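N-(5'-phosphoribosyl)anthranilate isomerase (Pyrococcus furiosus, PDB 4AAJ) catalyses the isomerisation of N-(5-phospho-beta-D-ribosyl)anthranilate to 1-(2-carboxyphenylamino)-1-deoxy-D-ribulose 5-phosphate, the third step from chorismate to tryptophan. Local coordinates at residues A[164-178]-A[189-201]. Numbering follows the deposited sequence.
Sequences LRVSSLVARKIPVIV and EVIKVVKPYGVDV
The Tyr-197 ring receives CD1 of Ile-177 at its edge, 3.6 Å from CD2. Pro-175 CB meets Tyr-197 CB at the base of the same side chain. CG of Tyr-197 lies anti to the backbone N (chi1 172°), turning the far end of the ring away from 164-178 while CD2 stays on Ile-177. The ring of Pro-196 rests against both Val-176 and Val-178: the Pro-196 and Val-176 side chains cross at about a right angle, CB meeting CG2, and Pro-196 CG meets Val-178 CG1 at 3.9 Å. Val-178 CG1 also touches Val-199 CG1 and Val-190 CG1.

CD1 of Ile-177 presses tightly on Gly-198 CA (3.5 Å), where no side chain obstructs it. The other branch of Ile-177, CG2, packs on CB of Asp-200. The strands pair in parallel: Gly-198 N gives to Val-176 O, Val-178 N to Gly-198 O, and Asp-200 N to Val-178 O. One water receives from Val-176 N and gives to Ala-171 O.

Between the helices, Ser-168 OG donates to Val-193 O at 2.6 Å, from above the carbonyl plane. Val-194 CG1 fits against Ser-167 and Ala-171, and Leu-164 CB meets Val-193 CG1. The helix axes cross at -59°, 9.1 Å apart.

Asp-200 OD1 forms a salt bridge with Lys-24, and a sulfate, probably from the crystallisation liquor, lies about 5 Å from the Asp-200 side chain. The contact belongs to the beta-alpha-beta unit of strand 176-179, helix 187-194 and strand 198-201 in this TIM barrel. These strands also pair with 149-153 and 22-25, respectively. Helix 165-173 packs outside between helices 131-144 and 187-194.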
ATOM      1  N   LEU A 164      14.050   2.120  11.180  1.00 54.55           N
ATOM      2  CA  LEU A 164      12.802   2.877  11.142  1.00 51.30           C
ATOM      3  C   LEU A 164      13.062   4.381  11.219  1.00 51.85           C
ATOM      4  O   LEU A 164      12.124   5.186  11.183  1.00 47.98           O
ATOM      5  CB  LEU A 164      11.903   2.480  12.317  1.00 51.86           C
ATOM      6  CG  LEU A 164      11.393   1.045  12.457  1.00 53.25           C
ATOM      7  CD1 LEU A 164      10.735   0.878  13.813  1.00 51.96           C
ATOM      8  CD2 LEU A 164      10.418   0.680  11.351  1.00 53.26           C
ATOM      9  N   ARG A 165      14.335   4.751  11.342  1.00 49.03           N
ATOM     10  CA  ARG A 165      14.724   6.146  11.498  1.00 48.66           C
ATOM     11  C   ARG A 165      14.454   6.994  10.258  1.00 44.94           C
ATOM     12  O   ARG A 165      13.979   8.123  10.378  1.00 43.82           O
ATOM     13  CB  ARG A 165      16.196   6.256  11.918  1.00 53.87           C
ATOM     14  CG  ARG A 165      16.448   5.963  13.394  1.00 58.46           C
ATOM     15  CD  ARG A 165      15.781   6.998  14.288  1.00 62.94           C
ATOM     16  NE  ARG A 165      16.304   8.346  14.057  1.00 68.41           N
ATOM     17  CZ  ARG A 165      15.616   9.471  14.248  1.00 70.96           C
ATOM     18  NH1 ARG A 165      14.356   9.430  14.666  1.00 72.47           N
ATOM     19  NH2 ARG A 165      16.191  10.644  14.009  1.00 72.30           N
ATOM     20  N   VAL A 166      14.759   6.460   9.075  1.00 40.94           N
ATOM     21  CA  VAL A 166      14.486   7.183   7.829  1.00 40.52           C
ATOM     22  C   VAL A 166      12.977   7.404   7.734  1.00 41.85           C
ATOM     23  O   VAL A 166      12.521   8.532   7.492  1.00 40.09           O
ATOM     24  CB  VAL A 166      15.000   6.438   6.580  1.00 40.38           C
ATOM     25  CG1 VAL A 166      14.685   7.227   5.312  1.00 41.48           C
ATOM     26  CG2 VAL A 166      16.503   6.188   6.671  1.00 42.55           C
ATOM     27  N   SER A 167      12.217   6.328   7.963  1.00 41.16           N
ATOM     28  CA  SER A 167      10.749   6.375   7.898  1.00 40.68           C
ATOM     29  C   SER A 167      10.148   7.440   8.821  1.00 41.64           C
ATOM     30  O   SER A 167       9.293   8.214   8.394  1.00 41.23           O
ATOM     31  CB  SER A 167      10.141   4.992   8.155  1.00 40.19           C
ATOM     32  OG  SER A 167      10.405   4.136   7.054  1.00 39.82           O
ATOM     33  N   SER A 168      10.621   7.477  10.067  1.00 42.95           N
ATOM     34  CA  SER A 168      10.240   8.490  11.063  1.00 46.16           C
ATOM     35  C   SER A 168      10.304   9.920  10.542  1.00 45.49           C
ATOM     36  O   SER A 168       9.387  10.713  10.769  1.00 44.10           O
ATOM     37  CB  SER A 168      11.136   8.379  12.305  1.00 47.43           C
ATOM     38  OG  SER A 168      10.632   7.418  13.217  1.00 52.40           O
ATOM     39  N   LEU A 169      11.391  10.232   9.844  1.00 44.69           N
ATOM     40  CA  LEU A 169      11.676  11.589   9.382  1.00 44.99           C
ATOM     41  C   LEU A 169      10.963  11.961   8.085  1.00 44.37           C
ATOM     42  O   LEU A 169      10.614  13.129   7.872  1.00 41.18           O
ATOM     43  CB  LEU A 169      13.182  11.775   9.231  1.00 45.60           C
ATOM     44  CG  LEU A 169      14.002  11.572  10.512  1.00 45.56           C
ATOM     45  CD1 LEU A 169      15.463  11.374  10.158  1.00 46.43           C
ATOM     46  CD2 LEU A 169      13.822  12.723  11.499  1.00 48.02           C
ATOM     47  N   VAL A 170      10.741  10.972   7.219  1.00 40.72           N
ATOM     48  CA  VAL A 170       9.910  11.197   6.038  1.00 38.69           C
ATOM     49  C   VAL A 170       8.470  11.427   6.501  1.00 36.29           C
ATOM     50  O   VAL A 170       7.810  12.351   6.027  1.00 38.65           O
ATOM     51  CB  VAL A 170       9.984  10.036   5.012  1.00 37.37           C
ATOM     52  CG1 VAL A 170       9.150  10.357   3.777  1.00 36.74           C
ATOM     53  CG2 VAL A 170      11.420   9.763   4.592  1.00 36.88           C
ATOM     54  N   ALA A 171       8.014  10.608   7.443  1.00 35.54           N
ATOM     55  CA  ALA A 171       6.638  10.683   7.953  1.00 39.97           C
ATOM     56  C   ALA A 171       6.329  12.034   8.618  1.00 43.59           C
ATOM     57  O   ALA A 171       5.192  12.506   8.580  1.00 44.97           O
ATOM     58  CB  ALA A 171       6.352   9.529   8.899  1.00 37.32           C
ATOM     59  N   ARG A 172       7.354  12.644   9.210  1.00 47.18           N
ATOM     60  CA  ARG A 172       7.229  13.973   9.815  1.00 46.53           C
ATOM     61  C   ARG A 172       6.998  15.076   8.785  1.00 45.37           C
ATOM     62  O   ARG A 172       6.289  16.051   9.060  1.00 44.57           O
ATOM     63  CB  ARG A 172       8.447  14.292  10.684  1.00 52.47           C
ATOM     64  CG  ARG A 172       8.405  13.642  12.059  1.00 57.82           C
ATOM     65  CD  ARG A 172       9.579  14.096  12.912  1.00 65.15           C
ATOM     66  NE  ARG A 172       9.446  15.496  13.321  1.00 69.23           N
ATOM     67  CZ  ARG A 172      10.464  16.286  13.652  1.00 73.32           C
ATOM     68  NH1 ARG A 172      11.711  15.827  13.623  1.00 73.31           N
ATOM     69  NH2 ARG A 172      10.235  17.544  14.009  1.00 74.50           N
ATOM     70  N   LYS A 173       7.577  14.912   7.599  1.00 42.55           N
ATOM     71  CA  LYS A 173       7.467  15.902   6.530  1.00 43.56           C
ATOM     72  C   LYS A 173       6.215  15.728   5.670  1.00 42.51           C
ATOM     73  O   LYS A 173       5.619  16.714   5.237  1.00 42.34           O
ATOM     74  CB  LYS A 173       8.717  15.884   5.643  1.00 44.44           C
ATOM     75  CG  LYS A 173       9.954  16.524   6.262  1.00 49.13           C
ATOM     76  CD  LYS A 173      10.144  17.956   5.780  1.00 53.22           C
ATOM     77  CE  LYS A 173      11.392  18.583   6.386  1.00 55.42           C
ATOM     78  NZ  LYS A 173      11.498  20.035   6.056  1.00 56.77           N
ATOM     79  N   ILE A 174       5.827  14.478   5.406  1.00 37.73           N
ATOM     80  CA  ILE A 174       4.722  14.197   4.476  1.00 36.45           C
ATOM     81  C   ILE A 174       3.843  13.040   4.980  1.00 33.79           C
ATOM     82  O   ILE A 174       4.325  12.192   5.725  1.00 32.92           O
ATOM     83  CB  ILE A 174       5.238  13.887   3.049  1.00 37.07           C
ATOM     84  CG1 ILE A 174       6.168  12.678   3.061  1.00 35.47           C
ATOM     85  CG2 ILE A 174       5.959  15.090   2.448  1.00 38.92           C
ATOM     86  CD1 ILE A 174       6.354  12.037   1.712  1.00 37.28           C
ATOM     87  N   PRO A 175       2.551  13.001   4.580  1.00 34.03           N
ATOM     88  CA  PRO A 175       1.751  11.835   4.961  1.00 33.65           C
ATOM     89  C   PRO A 175       2.322  10.595   4.293  1.00 30.90           C
ATOM     90  O   PRO A 175       2.591  10.625   3.107  1.00 33.21           O
ATOM     91  CB  PRO A 175       0.370  12.133   4.352  1.00 33.22           C
ATOM     92  CG  PRO A 175       0.365  13.607   4.102  1.00 34.79           C
ATOM     93  CD  PRO A 175       1.782  13.924   3.724  1.00 33.67           C
ATOM     94  N   VAL A 176       2.549   9.544   5.069  1.00 30.73           N
ATOM     95  CA  VAL A 176       3.001   8.261   4.513  1.00 31.95           C
ATOM     96  C   VAL A 176       2.245   7.083   5.104  1.00 30.55           C
ATOM     97  O   VAL A 176       1.780   7.128   6.245  1.00 29.76           O
ATOM     98  CB  VAL A 176       4.521   7.995   4.709  1.00 32.31           C
ATOM     99  CG1 VAL A 176       5.373   9.110   4.119  1.00 33.13           C
ATOM    100  CG2 VAL A 176       4.860   7.780   6.169  1.00 34.89           C
ATOM    101  N   ILE A 177       2.149   6.013   4.316  1.00 29.24           N
ATOM    102  CA  ILE A 177       1.718   4.714   4.813  1.00 28.09           C
ATOM    103  C   ILE A 177       2.983   3.884   4.889  1.00 30.30           C
ATOM    104  O   ILE A 177       3.761   3.883   3.946  1.00 29.40           O
ATOM    105  CB  ILE A 177       0.723   4.041   3.821  1.00 29.12           C
ATOM    106  CG1 ILE A 177      -0.441   4.982   3.493  1.00 31.57           C
ATOM    107  CG2 ILE A 177       0.245   2.694   4.333  1.00 28.60           C
ATOM    108  CD1 ILE A 177      -1.301   5.367   4.668  1.00 35.71           C
ATOM    109  N   VAL A 178       3.216   3.222   6.015  1.00 29.63           N
ATOM    110  CA  VAL A 178       4.436   2.433   6.166  1.00 31.50           C
ATOM    111  C   VAL A 178       4.100   0.931   6.064  1.00 31.97           C
ATOM    112  O   VAL A 178       3.055   0.490   6.525  1.00 31.31           O
ATOM    113  CB  VAL A 178       5.185   2.833   7.458  1.00 35.46           C
ATOM    114  CG1 VAL A 178       4.405   2.409   8.704  1.00 36.53           C
ATOM    115  CG2 VAL A 178       6.610   2.287   7.469  1.00 38.61           C
ATOM    116  N   GLU A 189       4.534  -0.510  18.214  1.00 61.56           N
ATOM    117  CA  GLU A 189       5.865   0.079  18.364  1.00 63.64           C
ATOM    118  C   GLU A 189       6.291   0.842  17.112  1.00 62.24           C
ATOM    119  O   GLU A 189       6.822   1.955  17.207  1.00 63.18           O
ATOM    120  CB  GLU A 189       6.897  -1.000  18.718  1.00 68.79           C
ATOM    121  CG  GLU A 189       8.225  -0.460  19.243  1.00 72.18           C
ATOM    122  CD  GLU A 189       8.084   0.375  20.508  1.00 75.29           C
ATOM    123  OE1 GLU A 189       7.217   0.059  21.353  1.00 79.34           O
ATOM    124  OE2 GLU A 189       8.851   1.351  20.659  1.00 77.09           O
ATOM    125  N   VAL A 190       6.056   0.242  15.946  1.00 57.52           N
ATOM    126  CA  VAL A 190       6.337   0.893  14.665  1.00 51.13           C
ATOM    127  C   VAL A 190       5.605   2.234  14.589  1.00 47.56           C
ATOM    128  O   VAL A 190       6.196   3.243  14.210  1.00 45.49           O
ATOM    129  CB  VAL A 190       5.967  -0.015  13.466  1.00 50.65           C
ATOM    130  CG1 VAL A 190       5.942   0.778  12.162  1.00 48.70           C
ATOM    131  CG2 VAL A 190       6.948  -1.176  13.360  1.00 50.11           C
ATOM    132  N   ILE A 191       4.331   2.235  14.978  1.00 46.40           N
ATOM    133  CA  ILE A 191       3.509   3.443  14.950  1.00 48.04           C
ATOM    134  C   ILE A 191       4.033   4.532  15.899  1.00 50.69           C
ATOM    135  O   ILE A 191       3.998   5.718  15.564  1.00 49.59           O
ATOM    136  CB  ILE A 191       2.023   3.126  15.230  1.00 48.08           C
ATOM    137  CG1 ILE A 191       1.419   2.386  14.030  1.00 48.96           C
ATOM    138  CG2 ILE A 191       1.238   4.401  15.505  1.00 49.42           C
ATOM    139  CD1 ILE A 191       0.034   1.820  14.262  1.00 49.39           C
ATOM    140  N   LYS A 192       4.520   4.123  17.072  1.00 52.69           N
ATOM    141  CA  LYS A 192       5.074   5.072  18.045  1.00 53.17           C
ATOM    142  C   LYS A 192       6.337   5.749  17.526  1.00 51.39           C
ATOM    143  O   LYS A 192       6.522   6.948  17.712  1.00 55.02           O
ATOM    144  CB  LYS A 192       5.346   4.399  19.394  1.00 55.13           C
ATOM    145  CG  LYS A 192       4.115   4.222  20.269  1.00 57.15           C
ATOM    146  CD  LYS A 192       4.496   3.933  21.720  1.00 61.18           C
ATOM    147  CE  LYS A 192       4.769   2.456  21.975  1.00 60.45           C
ATOM    148  NZ  LYS A 192       3.511   1.689  22.208  1.00 62.22           N
ATOM    149  N   VAL A 193       7.194   4.984  16.858  1.00 50.28           N
ATOM    150  CA  VAL A 193       8.453   5.516  16.344  1.00 48.01           C
ATOM    151  C   VAL A 193       8.236   6.358  15.087  1.00 48.17           C
ATOM    152  O   VAL A 193       8.701   7.493  15.013  1.00 48.89           O
ATOM    153  CB  VAL A 193       9.475   4.394  16.066  1.00 50.29           C
ATOM    154  CG1 VAL A 193      10.761   4.963  15.482  1.00 50.12           C
ATOM    155  CG2 VAL A 193       9.772   3.622  17.339  1.00 50.80           C
ATOM    156  N   VAL A 194       7.521   5.798  14.116  1.00 44.48           N
ATOM    157  CA  VAL A 194       7.361   6.419  12.797  1.00 42.16           C
ATOM    158  C   VAL A 194       6.299   7.514  12.789  1.00 40.69           C
ATOM    159  O   VAL A 194       6.440   8.523  12.083  1.00 41.41           O
ATOM    160  CB  VAL A 194       7.028   5.356  11.714  1.00 41.50           C
ATOM    161  CG1 VAL A 194       6.912   5.998  10.340  1.00 38.35           C
ATOM    162  CG2 VAL A 194       8.094   4.263  11.698  1.00 41.96           C
ATOM    163  N   LYS A 195       5.245   7.321  13.581  1.00 42.56           N
ATOM    164  CA  LYS A 195       4.071   8.204  13.568  1.00 43.12           C
ATOM    165  C   LYS A 195       3.556   8.478  12.148  1.00 41.00           C
ATOM    166  O   LYS A 195       3.467   9.624  11.707  1.00 40.60           O
ATOM    167  CB  LYS A 195       4.330   9.485  14.371  1.00 49.15           C
ATOM    168  CG  LYS A 195       4.216   9.254  15.870  1.00 52.96           C
ATOM    169  CD  LYS A 195       4.578  10.494  16.674  1.00 57.37           C
ATOM    170  CE  LYS A 195       4.555  10.207  18.168  1.00 58.93           C
ATOM    171  NZ  LYS A 195       5.621   9.245  18.566  1.00 58.08           N
ATOM    172  N   PRO A 196       3.214   7.407  11.419  1.00 40.04           N
ATOM    173  CA  PRO A 196       2.779   7.564  10.031  1.00 38.29           C
ATOM    174  C   PRO A 196       1.312   7.975   9.941  1.00 36.56           C
ATOM    175  O   PRO A 196       0.595   7.949  10.943  1.00 37.63           O
ATOM    176  CB  PRO A 196       2.946   6.151   9.475  1.00 38.34           C
ATOM    177  CG  PRO A 196       2.632   5.270  10.639  1.00 38.55           C
ATOM    178  CD  PRO A 196       3.150   6.000  11.858  1.00 39.34           C
ATOM    179  N   TYR A 197       0.873   8.336   8.739  1.00 34.41           N
ATOM    180  CA  TYR A 197      -0.537   8.570   8.472  1.00 33.88           C
ATOM    181  C   TYR A 197      -1.305   7.233   8.479  1.00 32.92           C
ATOM    182  O   TYR A 197      -2.474   7.171   8.861  1.00 33.16           O
ATOM    183  CB  TYR A 197      -0.702   9.329   7.142  1.00 34.51           C
ATOM    184  CG  TYR A 197      -2.135   9.446   6.669  1.00 37.96           C
ATOM    185  CD1 TYR A 197      -2.991  10.413   7.198  1.00 38.77           C
ATOM    186  CD2 TYR A 197      -2.643   8.575   5.701  1.00 40.72           C
ATOM    187  CE1 TYR A 197      -4.309  10.509   6.775  1.00 41.16           C
ATOM    188  CE2 TYR A 197      -3.954   8.670   5.270  1.00 42.34           C
ATOM    189  CZ  TYR A 197      -4.780   9.641   5.807  1.00 43.24           C
ATOM    190  OH  TYR A 197      -6.086   9.738   5.379  1.00 46.19           O
ATOM    191  N   GLY A 198      -0.636   6.159   8.070  1.00 32.42           N
ATOM    192  CA  GLY A 198      -1.246   4.830   8.106  1.00 31.53           C
ATOM    193  C   GLY A 198      -0.256   3.685   8.032  1.00 30.05           C
ATOM    194  O   GLY A 198       0.955   3.891   7.911  1.00 29.85           O
ATOM    195  N   VAL A 199      -0.779   2.472   8.137  1.00 29.45           N
ATOM    196  CA  VAL A 199       0.036   1.265   8.038  1.00 30.61           C
ATOM    197  C   VAL A 199      -0.577   0.318   7.018  1.00 30.03           C
ATOM    198  O   VAL A 199      -1.783   0.360   6.769  1.00 30.68           O
ATOM    199  CB  VAL A 199       0.197   0.521   9.387  1.00 33.31           C
ATOM    200  CG1 VAL A 199       1.110   1.299  10.329  1.00 32.39           C
ATOM    201  CG2 VAL A 199      -1.151   0.231  10.042  1.00 33.72           C
ATOM    202  N   ASP A 200       0.267  -0.532   6.449  1.00 29.69           N
ATOM    203  CA  ASP A 200      -0.130  -1.490   5.439  1.00 30.12           C
ATOM    204  C   ASP A 200       0.448  -2.845   5.821  1.00 31.37           C
ATOM    205  O   ASP A 200       1.625  -2.948   6.159  1.00 30.62           O
ATOM    206  CB  ASP A 200       0.415  -1.023   4.089  1.00 32.16           C
ATOM    207  CG  ASP A 200       0.068  -1.950   2.952  1.00 36.84           C
ATOM    208  OD1 ASP A 200      -1.083  -1.926   2.500  1.00 36.70           O
ATOM    209  OD2 ASP A 200       0.966  -2.680   2.486  1.00 41.57           O
ATOM    210  N   VAL A 201      -0.377  -3.886   5.764  1.00 30.70           N
ATOM    211  CA  VAL A 201       0.072  -5.239   6.107  1.00 32.47           C
ATOM    212  C   VAL A 201      -0.516  -6.279   5.147  1.00 33.99           C
ATOM    213  O   VAL A 201      -1.626  -6.097   4.634  1.00 32.25           O
ATOM    214  CB  VAL A 201      -0.283  -5.579   7.581  1.00 33.45           C
ATOM    215  CG1 VAL A 201      -1.772  -5.430   7.835  1.00 32.67           C
ATOM    216  CG2 VAL A 201       0.192  -6.976   7.967  1.00 34.78           C
TER
HETATM  217  O   HOH W   1       2.996  10.439   7.918  1.00 37.65           O